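Local atomic coordinates of THUMP domain-containing protein (Pyrococcus horikoshii, PDB entry 1VBK), a protein that probably binds RNA through its THUMP domain and ATP through a ThiI-like domain, although its precise role has not been established. Residues R115-F120 with E155-K160; M1-V6 with A77-A82; E179-G184 with F254-V259; G258-L263 with Y287-A292; E105-R110 with Y148-G153. All coordinates share one frame; numbering follows the deposited sequence.

Contact 1. Residues R115-F120 with E155-K160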
# COMPACT_ATOMS: atom_id res chain seq x y z
N ARG A 115 3.09 -38.96 8.33
CA ARG A 115 2.40 -39.31 7.10
C ARG A 115 1.70 -38.04 6.67
O ARG A 115 0.62 -37.73 7.18
CB ARG A 115 1.37 -40.42 7.31
CG ARG A 115 1.95 -41.82 7.45
CD ARG A 115 0.86 -42.87 7.31
NE ARG A 115 -0.21 -42.66 8.28
CZ ARG A 115 -1.34 -43.36 8.31
NH1 ARG A 115 -1.55 -44.33 7.43
NH2 ARG A 115 -2.25 -43.10 9.24
N ILE A 116 2.32 -37.28 5.77
CA ILE A 116 1.68 -36.07 5.34
C ILE A 116 0.39 -36.43 4.63
O ILE A 116 -0.67 -35.89 4.91
CB ILE A 116 2.62 -35.35 4.37
CG1 ILE A 116 3.97 -35.11 5.05
CG2 ILE A 116 2.03 -33.99 3.99
CD1 ILE A 116 3.84 -34.32 6.35
N THR A 117 0.45 -37.39 3.72
CA THR A 117 -0.76 -37.91 3.08
C THR A 117 -0.91 -39.28 3.74
O THR A 117 0.07 -39.83 4.24
CB THR A 117 -0.61 -38.03 1.54
OG1 THR A 117 0.57 -38.78 1.21
CG2 THR A 117 -0.51 -36.64 0.91
N LYS A 118 -2.12 -39.83 3.75
CA LYS A 118 -2.35 -41.10 4.45
C LYS A 118 -2.45 -42.41 3.67
O LYS A 118 -3.09 -43.35 4.15
CB LYS A 118 -3.61 -40.97 5.31
CG LYS A 118 -3.70 -39.69 6.12
CD LYS A 118 -2.56 -39.56 7.12
CE LYS A 118 -2.70 -38.30 7.95
NZ LYS A 118 -1.61 -38.17 8.95
N GLU A 119 -1.81 -42.52 2.51
CA GLU A 119 -1.92 -43.77 1.76
C GLU A 119 -0.98 -44.89 2.24
O GLU A 119 -1.28 -46.07 2.04
CB GLU A 119 -1.73 -43.52 0.25
CG GLU A 119 -0.31 -43.22 -0.22
CD GLU A 119 0.19 -41.86 0.23
OE1 GLU A 119 -0.64 -40.92 0.33
OE2 GLU A 119 1.41 -41.73 0.48
N PHE A 120 0.13 -44.54 2.88
CA PHE A 120 1.05 -45.57 3.37
C PHE A 120 0.32 -46.41 4.41
O PHE A 120 -0.37 -45.87 5.28
CB PHE A 120 2.30 -44.93 4.00
CG PHE A 120 3.47 -45.87 4.12
CD1 PHE A 120 4.09 -46.37 2.98
CD2 PHE A 120 3.94 -46.27 5.36
CE1 PHE A 120 5.18 -47.25 3.08
CE2 PHE A 120 5.02 -47.14 5.48
CZ PHE A 120 5.64 -47.63 4.33
N GLU A 155 9.27 -38.28 6.19
CA GLU A 155 8.02 -37.66 5.81
C GLU A 155 7.51 -38.36 4.56
O GLU A 155 8.24 -38.48 3.57
CB GLU A 155 8.22 -36.16 5.55
CG GLU A 155 8.53 -35.38 6.82
CD GLU A 155 8.57 -33.88 6.61
OE1 GLU A 155 7.92 -33.39 5.67
OE2 GLU A 155 9.23 -33.19 7.42
N ILE A 156 6.28 -38.86 4.61
CA ILE A 156 5.70 -39.56 3.47
C ILE A 156 4.60 -38.71 2.85
O ILE A 156 3.69 -38.25 3.54
CB ILE A 156 5.14 -40.93 3.89
CG1 ILE A 156 6.23 -41.71 4.63
CG2 ILE A 156 4.69 -41.71 2.65
CD1 ILE A 156 5.80 -43.07 5.11
N MET A 157 4.68 -38.52 1.55
CA MET A 157 3.71 -37.69 0.86
C MET A 157 3.52 -38.16 -0.57
O MET A 157 4.47 -38.24 -1.34
CB MET A 157 4.20 -36.24 0.89
CG MET A 157 3.35 -35.22 0.16
SD MET A 157 3.90 -33.54 0.56
CE MET A 157 5.45 -33.45 -0.34
N GLN A 158 2.27 -38.50 -0.91
CA GLN A 158 1.93 -38.96 -2.25
C GLN A 158 2.88 -40.01 -2.83
O GLN A 158 3.47 -39.81 -3.88
CB GLN A 158 1.87 -37.76 -3.21
CG GLN A 158 0.87 -36.70 -2.79
CD GLN A 158 0.76 -35.55 -3.79
OE1 GLN A 158 0.12 -34.54 -3.52
NE2 GLN A 158 1.39 -35.71 -4.95
N GLY A 159 3.03 -41.12 -2.12
CA GLY A 159 3.89 -42.20 -2.60
C GLY A 159 5.39 -42.02 -2.54
O GLY A 159 6.14 -42.89 -3.00
N LYS A 160 5.85 -40.89 -2.00
CA LYS A 160 7.28 -40.63 -1.88
C LYS A 160 7.64 -40.49 -0.41
O LYS A 160 6.86 -39.96 0.38
CB LYS A 160 7.66 -39.34 -2.61
CG LYS A 160 7.33 -39.29 -4.09
CD LYS A 160 8.14 -40.29 -4.89
CE LYS A 160 7.85 -40.16 -6.38
NZ LYS A 160 8.59 -41.17 -7.17

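Contact 2. Residues M1-V6 with A77-A82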
# COMPACT_ATOMS: atom_id res chain seq x y z
N MET A 1 21.73 -37.21 -1.18
CA MET A 1 20.41 -36.53 -1.06
C MET A 1 20.02 -35.87 -2.38
O MET A 1 20.87 -35.66 -3.25
CB MET A 1 20.47 -35.49 0.06
CG MET A 1 20.89 -36.07 1.39
SD MET A 1 20.91 -34.88 2.74
CE MET A 1 22.45 -34.01 2.39
N ASN A 2 18.74 -35.54 -2.53
CA ASN A 2 18.27 -34.93 -3.75
C ASN A 2 17.19 -33.85 -3.62
O ASN A 2 16.70 -33.35 -4.62
CB ASN A 2 17.80 -36.01 -4.74
CG ASN A 2 16.87 -37.03 -4.10
OD1 ASN A 2 16.37 -36.82 -2.99
ND2 ASN A 2 16.63 -38.13 -4.79
N VAL A 3 16.82 -33.49 -2.39
CA VAL A 3 15.83 -32.43 -2.19
C VAL A 3 16.07 -31.68 -0.88
O VAL A 3 16.93 -32.05 -0.07
CB VAL A 3 14.36 -32.96 -2.12
CG1 VAL A 3 14.05 -33.88 -3.30
CG2 VAL A 3 14.13 -33.69 -0.80
N VAL A 4 15.32 -30.61 -0.70
CA VAL A 4 15.36 -29.83 0.53
C VAL A 4 13.90 -29.66 0.94
O VAL A 4 13.08 -29.21 0.13
CB VAL A 4 15.98 -28.43 0.34
CG1 VAL A 4 15.85 -27.64 1.63
CG2 VAL A 4 17.46 -28.54 -0.03
N ILE A 5 13.57 -30.06 2.16
CA ILE A 5 12.22 -29.91 2.68
C ILE A 5 12.16 -28.57 3.40
O ILE A 5 12.98 -28.29 4.27
CB ILE A 5 11.87 -31.01 3.71
CG1 ILE A 5 12.01 -32.40 3.08
CG2 ILE A 5 10.45 -30.81 4.23
CD1 ILE A 5 11.90 -33.54 4.09
N VAL A 6 11.21 -27.74 3.01
CA VAL A 6 11.05 -26.43 3.64
C VAL A 6 9.72 -26.44 4.39
O VAL A 6 8.67 -26.66 3.79
CB VAL A 6 11.04 -25.32 2.58
CG1 VAL A 6 10.77 -23.96 3.25
CG2 VAL A 6 12.38 -25.30 1.85
N ALA A 77 17.30 -33.69 2.20
CA ALA A 77 16.81 -35.05 2.33
C ALA A 77 16.92 -35.90 1.08
O ALA A 77 17.17 -35.38 -0.01
CB ALA A 77 15.35 -35.02 2.79
N MET A 78 16.74 -37.20 1.25
CA MET A 78 16.77 -38.15 0.15
C MET A 78 15.33 -38.55 -0.13
O MET A 78 14.61 -38.96 0.78
CB MET A 78 17.56 -39.40 0.50
CG MET A 78 19.06 -39.20 0.60
SD MET A 78 19.90 -40.76 0.95
CE MET A 78 20.36 -41.30 -0.70
N GLU A 79 14.91 -38.41 -1.39
CA GLU A 79 13.56 -38.79 -1.79
C GLU A 79 13.61 -40.18 -2.42
O GLU A 79 14.45 -40.44 -3.28
CB GLU A 79 13.02 -37.80 -2.82
CG GLU A 79 11.67 -38.20 -3.41
CD GLU A 79 11.34 -37.45 -4.68
OE1 GLU A 79 11.38 -36.21 -4.66
OE2 GLU A 79 11.06 -38.11 -5.70
N VAL A 80 12.72 -41.05 -1.98
CA VAL A 80 12.66 -42.41 -2.51
C VAL A 80 11.21 -42.89 -2.57
O VAL A 80 10.32 -42.29 -1.95
CB VAL A 80 13.45 -43.41 -1.63
CG1 VAL A 80 14.92 -42.99 -1.53
CG2 VAL A 80 12.83 -43.47 -0.23
N GLU A 81 10.96 -43.95 -3.32
CA GLU A 81 9.63 -44.53 -3.42
C GLU A 81 9.25 -44.95 -2.00
O GLU A 81 10.08 -45.50 -1.28
CB GLU A 81 9.65 -45.74 -4.35
CG GLU A 81 9.78 -45.39 -5.82
CD GLU A 81 8.46 -44.92 -6.42
OE1 GLU A 81 7.55 -45.76 -6.58
OE2 GLU A 81 8.34 -43.71 -6.72
N ALA A 82 8.01 -44.70 -1.61
CA ALA A 82 7.56 -45.05 -0.27
C ALA A 82 7.19 -46.52 -0.08
O ALA A 82 6.02 -46.89 -0.14
CB ALA A 82 6.38 -44.16 0.13

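Contact 3. Residues E179-G184 with F254-V259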
# COMPACT_ATOMS: atom_id res chain seq x y z
N GLU A 179 3.22 -8.96 3.94
CA GLU A 179 2.65 -7.93 4.80
C GLU A 179 2.83 -6.50 4.30
O GLU A 179 2.91 -5.56 5.09
CB GLU A 179 3.22 -8.05 6.22
CG GLU A 179 2.85 -9.35 6.95
CD GLU A 179 1.34 -9.52 7.16
OE1 GLU A 179 0.67 -8.53 7.52
OE2 GLU A 179 0.84 -10.65 6.99
N GLY A 180 2.89 -6.33 2.98
CA GLY A 180 3.01 -4.99 2.43
C GLY A 180 4.41 -4.45 2.20
O GLY A 180 5.41 -5.14 2.39
N ARG A 181 4.46 -3.18 1.79
CA ARG A 181 5.72 -2.51 1.49
C ARG A 181 5.89 -1.20 2.26
O ARG A 181 4.96 -0.40 2.36
CB ARG A 181 5.81 -2.24 -0.01
CG ARG A 181 6.84 -1.20 -0.42
CD ARG A 181 6.71 -0.88 -1.89
NE ARG A 181 7.14 -2.01 -2.71
CZ ARG A 181 6.88 -2.15 -4.01
NH1 ARG A 181 6.17 -1.22 -4.64
NH2 ARG A 181 7.34 -3.20 -4.67
N MET A 182 7.09 -0.99 2.79
CA MET A 182 7.40 0.22 3.55
C MET A 182 8.79 0.70 3.18
O MET A 182 9.56 -0.04 2.58
CB MET A 182 7.40 -0.07 5.06
CG MET A 182 6.12 -0.66 5.61
SD MET A 182 6.25 -0.78 7.40
CE MET A 182 4.61 -1.34 7.83
N ILE A 183 9.10 1.95 3.50
CA ILE A 183 10.44 2.45 3.24
C ILE A 183 11.11 2.39 4.61
O ILE A 183 10.44 2.52 5.64
CB ILE A 183 10.47 3.92 2.74
CG1 ILE A 183 9.83 4.85 3.77
CG2 ILE A 183 9.79 4.02 1.38
CD1 ILE A 183 9.99 6.33 3.45
N GLY A 184 12.42 2.17 4.62
CA GLY A 184 13.13 2.11 5.87
C GLY A 184 14.21 3.17 5.83
O GLY A 184 15.05 3.16 4.93
N PHE A 254 5.74 4.35 -5.27
CA PHE A 254 5.77 2.92 -5.01
C PHE A 254 4.64 2.35 -4.16
O PHE A 254 4.62 1.16 -3.86
CB PHE A 254 7.13 2.55 -4.40
CG PHE A 254 8.26 2.63 -5.39
CD1 PHE A 254 8.56 1.55 -6.21
CD2 PHE A 254 8.97 3.82 -5.56
CE1 PHE A 254 9.56 1.63 -7.17
CE2 PHE A 254 9.97 3.91 -6.52
CZ PHE A 254 10.27 2.82 -7.33
N GLY A 255 3.69 3.20 -3.77
CA GLY A 255 2.58 2.73 -2.96
C GLY A 255 2.99 2.21 -1.60
O GLY A 255 2.47 1.21 -1.12
N VAL A 256 3.94 2.90 -0.97
CA VAL A 256 4.45 2.54 0.35
C VAL A 256 3.35 2.76 1.40
O VAL A 256 2.69 3.79 1.40
CB VAL A 256 5.68 3.43 0.69
CG1 VAL A 256 6.09 3.25 2.14
CG2 VAL A 256 6.84 3.07 -0.24
N LYS A 257 3.18 1.79 2.29
CA LYS A 257 2.15 1.86 3.33
C LYS A 257 2.68 2.26 4.70
O LYS A 257 1.91 2.47 5.63
CB LYS A 257 1.43 0.51 3.44
CG LYS A 257 2.34 -0.62 3.91
CD LYS A 257 1.63 -1.97 3.92
CE LYS A 257 0.56 -2.04 4.98
NZ LYS A 257 -0.09 -3.38 4.98
N GLY A 258 4.00 2.35 4.83
CA GLY A 258 4.57 2.71 6.11
C GLY A 258 6.03 3.12 6.04
O GLY A 258 6.70 2.90 5.04
N VAL A 259 6.50 3.73 7.12
CA VAL A 259 7.88 4.18 7.22
C VAL A 259 8.49 3.58 8.49
O VAL A 259 7.85 3.57 9.54
CB VAL A 259 7.97 5.72 7.29
CG1 VAL A 259 9.41 6.16 7.52
CG2 VAL A 259 7.44 6.32 5.99

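Contact 4. Residues G258-L263 with Y287-A292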
# COMPACT_ATOMS: atom_id res chain seq x y z
N GLY A 258 4.00 2.35 4.83
CA GLY A 258 4.57 2.71 6.11
C GLY A 258 6.03 3.12 6.04
O GLY A 258 6.70 2.90 5.04
N VAL A 259 6.50 3.73 7.12
CA VAL A 259 7.88 4.18 7.22
C VAL A 259 8.49 3.58 8.49
O VAL A 259 7.85 3.57 9.54
CB VAL A 259 7.97 5.72 7.29
CG1 VAL A 259 9.41 6.16 7.52
CG2 VAL A 259 7.44 6.32 5.99
N ILE A 260 9.71 3.08 8.37
CA ILE A 260 10.42 2.45 9.49
C ILE A 260 11.63 3.28 9.91
O ILE A 260 12.44 3.66 9.08
CB ILE A 260 10.91 1.04 9.09
CG1 ILE A 260 9.71 0.16 8.73
CG2 ILE A 260 11.71 0.42 10.24
CD1 ILE A 260 10.07 -1.04 7.88
N LYS A 261 11.75 3.55 11.21
CA LYS A 261 12.88 4.31 11.73
C LYS A 261 13.53 3.56 12.89
O LYS A 261 12.88 2.78 13.57
CB LYS A 261 12.43 5.71 12.19
CG LYS A 261 12.07 6.64 11.03
CD LYS A 261 11.55 7.99 11.50
CE LYS A 261 12.62 8.79 12.24
NZ LYS A 261 12.09 10.10 12.73
N GLY A 262 14.83 3.80 13.11
CA GLY A 262 15.54 3.10 14.17
C GLY A 262 15.51 3.77 15.53
O GLY A 262 16.36 3.50 16.37
N LEU A 263 14.51 4.62 15.75
CA LEU A 263 14.36 5.35 17.00
C LEU A 263 14.26 4.45 18.23
O LEU A 263 13.59 3.42 18.22
CB LEU A 263 13.11 6.24 16.91
CG LEU A 263 12.88 7.29 18.00
CD1 LEU A 263 13.99 8.32 17.95
CD2 LEU A 263 11.53 7.96 17.77
N TYR A 287 6.72 3.42 11.92
CA TYR A 287 6.92 2.36 12.90
C TYR A 287 8.30 2.41 13.52
O TYR A 287 9.28 2.76 12.86
CB TYR A 287 6.68 0.99 12.25
CG TYR A 287 5.29 0.85 11.68
CD1 TYR A 287 5.01 1.25 10.37
CD2 TYR A 287 4.24 0.37 12.46
CE1 TYR A 287 3.71 1.15 9.85
CE2 TYR A 287 2.94 0.27 11.95
CZ TYR A 287 2.69 0.67 10.64
OH TYR A 287 1.42 0.56 10.12
N TYR A 288 8.36 2.06 14.80
CA TYR A 288 9.60 2.07 15.57
C TYR A 288 9.79 0.70 16.22
O TYR A 288 9.47 0.51 17.39
CB TYR A 288 9.53 3.14 16.65
CG TYR A 288 9.04 4.48 16.15
CD1 TYR A 288 9.89 5.34 15.45
CD2 TYR A 288 7.73 4.90 16.39
CE1 TYR A 288 9.44 6.59 15.00
CE2 TYR A 288 7.28 6.14 15.95
CZ TYR A 288 8.14 6.98 15.25
OH TYR A 288 7.70 8.20 14.81
N PRO A 289 10.33 -0.27 15.47
CA PRO A 289 10.55 -1.62 15.97
C PRO A 289 11.32 -1.72 17.29
O PRO A 289 10.98 -2.52 18.15
CB PRO A 289 11.31 -2.29 14.82
CG PRO A 289 10.82 -1.57 13.62
CD PRO A 289 10.81 -0.14 14.08
N LEU A 290 12.35 -0.89 17.43
CA LEU A 290 13.18 -0.92 18.64
C LEU A 290 12.47 -0.41 19.88
O LEU A 290 12.96 -0.56 21.00
CB LEU A 290 14.47 -0.14 18.40
CG LEU A 290 15.29 -0.62 17.19
CD1 LEU A 290 16.57 0.19 17.06
CD2 LEU A 290 15.61 -2.10 17.33
N ILE A 291 11.30 0.21 19.69
CA ILE A 291 10.52 0.72 20.81
C ILE A 291 9.29 -0.15 21.03
O ILE A 291 8.92 -0.44 22.17
CB ILE A 291 10.06 2.18 20.55
CG1 ILE A 291 11.27 3.12 20.50
CG2 ILE A 291 9.09 2.62 21.64
CD1 ILE A 291 10.92 4.57 20.20
N ALA A 292 8.65 -0.56 19.93
CA ALA A 292 7.44 -1.37 20.00
C ALA A 292 7.64 -2.86 20.30
O ALA A 292 6.79 -3.48 20.94
CB ALA A 292 6.64 -1.22 18.71
O HOH W 1 12.75 1.71 16.29

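Contact 5. Residues E105-R110 with Y148-G153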
# COMPACT_ATOMS: atom_id res chain seq x y z
N GLU A 105 30.80 -44.78 19.62
CA GLU A 105 30.65 -46.22 19.45
C GLU A 105 29.18 -46.60 19.46
O GLU A 105 28.73 -47.43 18.66
CB GLU A 105 31.31 -46.99 20.60
CG GLU A 105 32.59 -46.40 21.14
CD GLU A 105 32.92 -47.00 22.50
OE1 GLU A 105 33.01 -48.24 22.58
OE2 GLU A 105 33.08 -46.23 23.47
N ARG A 106 28.43 -45.99 20.38
CA ARG A 106 27.02 -46.30 20.54
C ARG A 106 26.18 -45.04 20.66
O ARG A 106 25.77 -44.64 21.76
CB ARG A 106 26.86 -47.18 21.79
CG ARG A 106 25.47 -47.74 22.07
CD ARG A 106 25.48 -48.34 23.48
NE ARG A 106 24.16 -48.72 23.98
CZ ARG A 106 23.54 -49.86 23.68
NH1 ARG A 106 24.13 -50.74 22.89
NH2 ARG A 106 22.35 -50.11 24.20
N PRO A 107 25.90 -44.38 19.52
CA PRO A 107 25.11 -43.15 19.52
C PRO A 107 23.65 -43.38 19.94
O PRO A 107 23.09 -44.46 19.75
CB PRO A 107 25.21 -42.68 18.06
CG PRO A 107 25.34 -43.99 17.30
CD PRO A 107 26.32 -44.75 18.16
N LYS A 108 23.06 -42.35 20.55
CA LYS A 108 21.66 -42.41 20.96
C LYS A 108 20.86 -41.84 19.79
O LYS A 108 21.29 -40.87 19.17
CB LYS A 108 21.43 -41.56 22.21
CG LYS A 108 22.00 -42.15 23.50
CD LYS A 108 21.92 -41.13 24.62
CE LYS A 108 22.29 -41.73 25.97
NZ LYS A 108 21.22 -42.64 26.48
N PHE A 109 19.71 -42.44 19.49
CA PHE A 109 18.90 -41.96 18.38
C PHE A 109 17.40 -42.17 18.56
O PHE A 109 16.95 -42.84 19.49
CB PHE A 109 19.31 -42.68 17.08
CG PHE A 109 18.67 -44.04 16.90
CD1 PHE A 109 19.06 -45.13 17.68
CD2 PHE A 109 17.68 -44.24 15.94
CE1 PHE A 109 18.47 -46.39 17.50
CE2 PHE A 109 17.09 -45.50 15.75
CZ PHE A 109 17.48 -46.57 16.54
N ARG A 110 16.63 -41.57 17.65
CA ARG A 110 15.19 -41.74 17.63
C ARG A 110 14.77 -41.60 16.18
O ARG A 110 15.53 -41.11 15.35
CB ARG A 110 14.48 -40.67 18.47
CG ARG A 110 14.47 -39.27 17.89
CD ARG A 110 13.27 -38.49 18.43
NE ARG A 110 12.03 -39.03 17.86
CZ ARG A 110 10.88 -39.13 18.51
NH1 ARG A 110 10.78 -38.74 19.78
NH2 ARG A 110 9.82 -39.65 17.90
N TYR A 148 19.29 -37.34 22.11
CA TYR A 148 19.79 -38.18 21.04
C TYR A 148 20.84 -37.47 20.20
O TYR A 148 20.78 -36.25 20.01
CB TYR A 148 18.64 -38.63 20.13
CG TYR A 148 17.63 -37.54 19.83
CD1 TYR A 148 16.54 -37.31 20.67
CD2 TYR A 148 17.76 -36.75 18.69
CE1 TYR A 148 15.61 -36.31 20.39
CE2 TYR A 148 16.83 -35.75 18.40
CZ TYR A 148 15.76 -35.54 19.25
OH TYR A 148 14.85 -34.55 18.96
N ASP A 149 21.82 -38.24 19.72
CA ASP A 149 22.88 -37.72 18.87
C ASP A 149 22.37 -37.67 17.43
O ASP A 149 22.83 -36.86 16.62
CB ASP A 149 24.11 -38.63 18.88
CG ASP A 149 24.71 -38.80 20.26
OD1 ASP A 149 24.57 -39.90 20.82
OD2 ASP A 149 25.32 -37.82 20.77
N ILE A 150 21.44 -38.56 17.12
CA ILE A 150 20.91 -38.67 15.77
C ILE A 150 19.40 -38.79 15.70
O ILE A 150 18.79 -39.53 16.48
CB ILE A 150 21.49 -39.92 15.07
CG1 ILE A 150 23.01 -39.83 14.99
CG2 ILE A 150 20.86 -40.09 13.68
CD1 ILE A 150 23.68 -41.14 14.63
N GLU A 151 18.79 -38.06 14.78
CA GLU A 151 17.35 -38.17 14.59
C GLU A 151 17.11 -38.52 13.13
O GLU A 151 17.54 -37.80 12.24
CB GLU A 151 16.62 -36.87 14.90
CG GLU A 151 15.14 -36.95 14.55
CD GLU A 151 14.43 -35.62 14.68
OE1 GLU A 151 14.93 -34.63 14.12
OE2 GLU A 151 13.36 -35.59 15.33
N ILE A 152 16.45 -39.65 12.90
CA ILE A 152 16.12 -40.07 11.54
C ILE A 152 14.70 -39.57 11.31
O ILE A 152 13.76 -40.04 11.94
CB ILE A 152 16.12 -41.61 11.39
CG1 ILE A 152 17.53 -42.17 11.64
CG2 ILE A 152 15.63 -42.01 10.00
CD1 ILE A 152 18.57 -41.72 10.63
N GLY A 153 14.55 -38.59 10.41
CA GLY A 153 13.24 -38.05 10.12
C GLY A 153 12.69 -38.65 8.84
O GLY A 153 13.44 -38.88 7.89

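Contact 1. Residues R115-F120 with E155-K160
The hydroxyl of Thr117 and the carboxylate of Glu119 grip two successive backbone amides in the turn that follows strand 150-157. Gln158 N bonds to Thr117 OG1 at 2.7 Å. Gly159 N reaches Glu119 OE2 at 3.1 Å in an almost straight bond (171° at the hydrogen) that meets the oxygen from above the carboxylate plane. The two acceptors are coupled, since Thr117 OG1 donates to the syn lone pair of Glu119 OE1 at 2.6 Å; the hydroxyl thus spends its hydrogen on the acid and receives the amide on its oxygen. Glu119 reaches this position by tucking CG between its backbone N and carbonyl carbon (chi1 73°) and bending again at chi2.

Next to these polar bonds lies an apolar shell. CD1 of Ile156 sits over one face of the Phe120 ring in a CH-pi contact, 4.0 Å from the centroid, and Ile87 of helix 84-102 and Ile127 of helix 124-138 touch the same pair. Ile116 sets CB 3.9 Å from Met157 CB, with His48 against both residues. On the backbone, Ile156 O receives weak bonds from Ile116 N and Thr117 N just past the parallel pair Arg115 and Ile156.

Farther out, Lys118 NZ holds Arg115 O, while Arg115 NH1 reaches Phe120 O at 2.9 Å in the guanidinium plane, and so the 115-120 loop is tied to itself. The gripped turn, Met157 to Lys160, is the type I' turn of a beta-hairpin with a two-residue loop, here joining strands 150-157 and 160-164 within the THUMP domain.

Contact 2. Residues M1-V6 with A77-A82
Asn2 and Val3 both face Ala77 across an antiparallel strand pair, forming a classic beta bulge at the very start of the chain. Ala77 O accepts two bonds, from Asn2 N at 3.0 Å and from Val3 N at 3.1 Å. The return bond runs from Ala77 N to Val3 O at 2.8 Å and completes the hydrogen-bonded pair of Val3 with Ala77.

The side chain of Asn2 adds a further bond. Its CG is turned between the backbone N and the carbonyl carbon (chi1 48°), which carries OD1 to Glu79 N at 2.7 Å; the donor lies in the amide carbonyl plane, on a lone pair. Around the bulge the apolar contacts are small: Ala77 CB receives Val3 CG2 and Ile5 CD1, each at 4.0 Å, whereas Met1 CG meets Met78 CG at 3.7 Å where the two side chains cross at about a right angle. Segments 3-6 and 77-81 run at 105° to each other; between residues 1-6 and 77-82 the pairing lies at the corner where they meet, and the strands pair on through Ile5 and Ser75.

Strand 50-54 flanks strand 3-8, with backbone bonds between Val4 and Val53 and between Val6 and Ile51. Tyr164 of strand 160-164 touches Ala77. Helix 84-102 meets Met78 through Thr90 and Met94, and Pro58 of helix 58-65 touches Met1, so that the bulge lies where the ferredoxin-like strands and those of the THUMP region join in one sheet.

Contact 3. Residues E179-G184 with F254-V259
In Arg181 the side chain starts out opposite the backbone N (chi1 163°) and folds at chi3 (-70°), a course that takes NH1 to Phe254 O at 2.9 Å. The oxygen lies in the guanidinium plane, and the N-H meets one of its lone pairs. NH1 also lies at the edge of the Phe254 ring. Beyond the two segments, NE is paired with Glu204, and NH1 has a second acceptor in Asp253 O of the second subunit. A leucine in place of Arg181 is likely to leave Phe254 O and Glu204 without this partner and to lose a bond between the subunits.

Ile183 turns CG1 between its backbone N and carbonyl carbon (chi1 59°), laying it beside Val259 CG2 at 3.6 Å. Its CG2 presses on Val256 CG2 at 3.5 Å, tighter than usual for two methyl groups. Helix 244-254 ends here in a Schellman motif at Gly255, and the chain turns into strand 258-260 beside strand 181-185, the middle strand of a parallel alpha/beta sheet in 3-2-1-4-5 order, as in the HUP nucleotide-binding folds. Lys257 N bonds to Arg181 O at 2.8 Å, and Ile183 N to Gly258 O at 3.0 Å.

Two glycines admit close neighbours. At Gly258 a side chain would collide with Met182 SD, whose own CB already lies 3.1 Å from Gly258 O; at Gly180 it would strike Lys257, whose CD passes 3.6 Å from Gly180 CA.

Contact 4. Residues G258-L263 with Y287-A292
Ile260 and Tyr287 are parallel partners at the edge of the five-stranded HUP-like sheet, where strand 286-287 passes directly into the short helix 289-292, with Tyr288 at the N-cap position. Two backbone hydrogen bonds define the pairing: Tyr287 N to Val259 O at 2.6 Å, and Lys261 N to Tyr287 O at 3.1 Å, both with 167° at the hydrogen.

Apolar contacts carry the contact past the strands. Leu263 lies alongside Tyr288, with CB 3.6 Å from CD1 and CD2 close to CE1; its CG, set opposite the backbone N (chi1 -169°), also approaches Ile291 CD1 at 4.0 Å. The methyl CG2 of Ile260 rests against CG and CD of Pro289, and Met198 of helix 189-200 touches both residues.

The polar ends of Lys261 and Tyr288 find partners outside the segments: Lys261 NZ forms salt bridges with Asp278 and Glu274, and the hydroxyl of Tyr288 is bonded to the same Asp278 oxygen.

A single water bridges what the direct bonds do not reach. It donates to Lys261 O at 2.9 Å and to Leu263 O at 2.7 Å, and it accepts from Leu290 N at 2.9 Å.

Contact 5. Residues E105-R110 with Y148-G153
Strands 108-110 and 150-153 run parallel, their axes 4.9 Å apart at closest approach and inclined by 20°. Phe109 pairs with Ile150 and Arg110 with Glu151. Lys108 O takes two amides, Asp149 N at 2.7 Å and Ile150 N at 3.1 Å; farther along, Arg110 N bonds to Ile150 O, and Ile152 N to Arg110 O at 3.0 Å.

Asp149 extends this pattern with its side chain: OD1 accepts Lys108 N at 2.9 Å on the anti lone pair, nearly straight at 173°, while OD2 pairs with Lys104. Exchanging Asp149 for an alanine would probably leave Lys108 N without this acceptor and Lys104 without its charged mate.

With CG set between its backbone N and carbonyl carbon (chi1 72°), Arg110 brings that atom over the centre of the Tyr148 ring, 3.9 Å from the centroid, in a CH-pi contact, with CD toward CE1. Its NE is 4.5 Å from Glu151 OE2, a proximity of charges alone, and that oxygen is hydrogen-bonded to Thr112. Apolar contacts come from Phe109 CB against Ile150 CB and from Pro107 CB near Ile150 CD1.

Phe109 touches helix 124-138 and Ile150 helix 84-102, and the ring of Phe95 meets Phe109 edge-to-face: a parallel strand pair covered by two helices, as in the alpha/beta core of the THUMP domain.

Overall arrangement
Two regions on opposite sides of the chain's centre carry these contacts. Contacts 1, 2 and 5 belong to one mixed sheet. Contacts 1 and 5 lie toward the two ends of the same parallel pair, strands 108-115 and 150-157, their centres 24 Å apart and their segments alternating along the chain. Contact 2 closes earlier in sequence, yet touches contact 1 through the salt bridge of Lys160 with Glu81; strand 71-81, paired with both 3-8 and 160-164, joins the ferredoxin-like strands to the THUMP region. Contacts 3 and 4 follow, sharing Gly258 and Val259 of strand 258-260 in the separate parallel sheet. Contact 3 is about 41 Å from contact 1, centre to centre, consistent with distinct RNA-binding and nucleotide-binding modules.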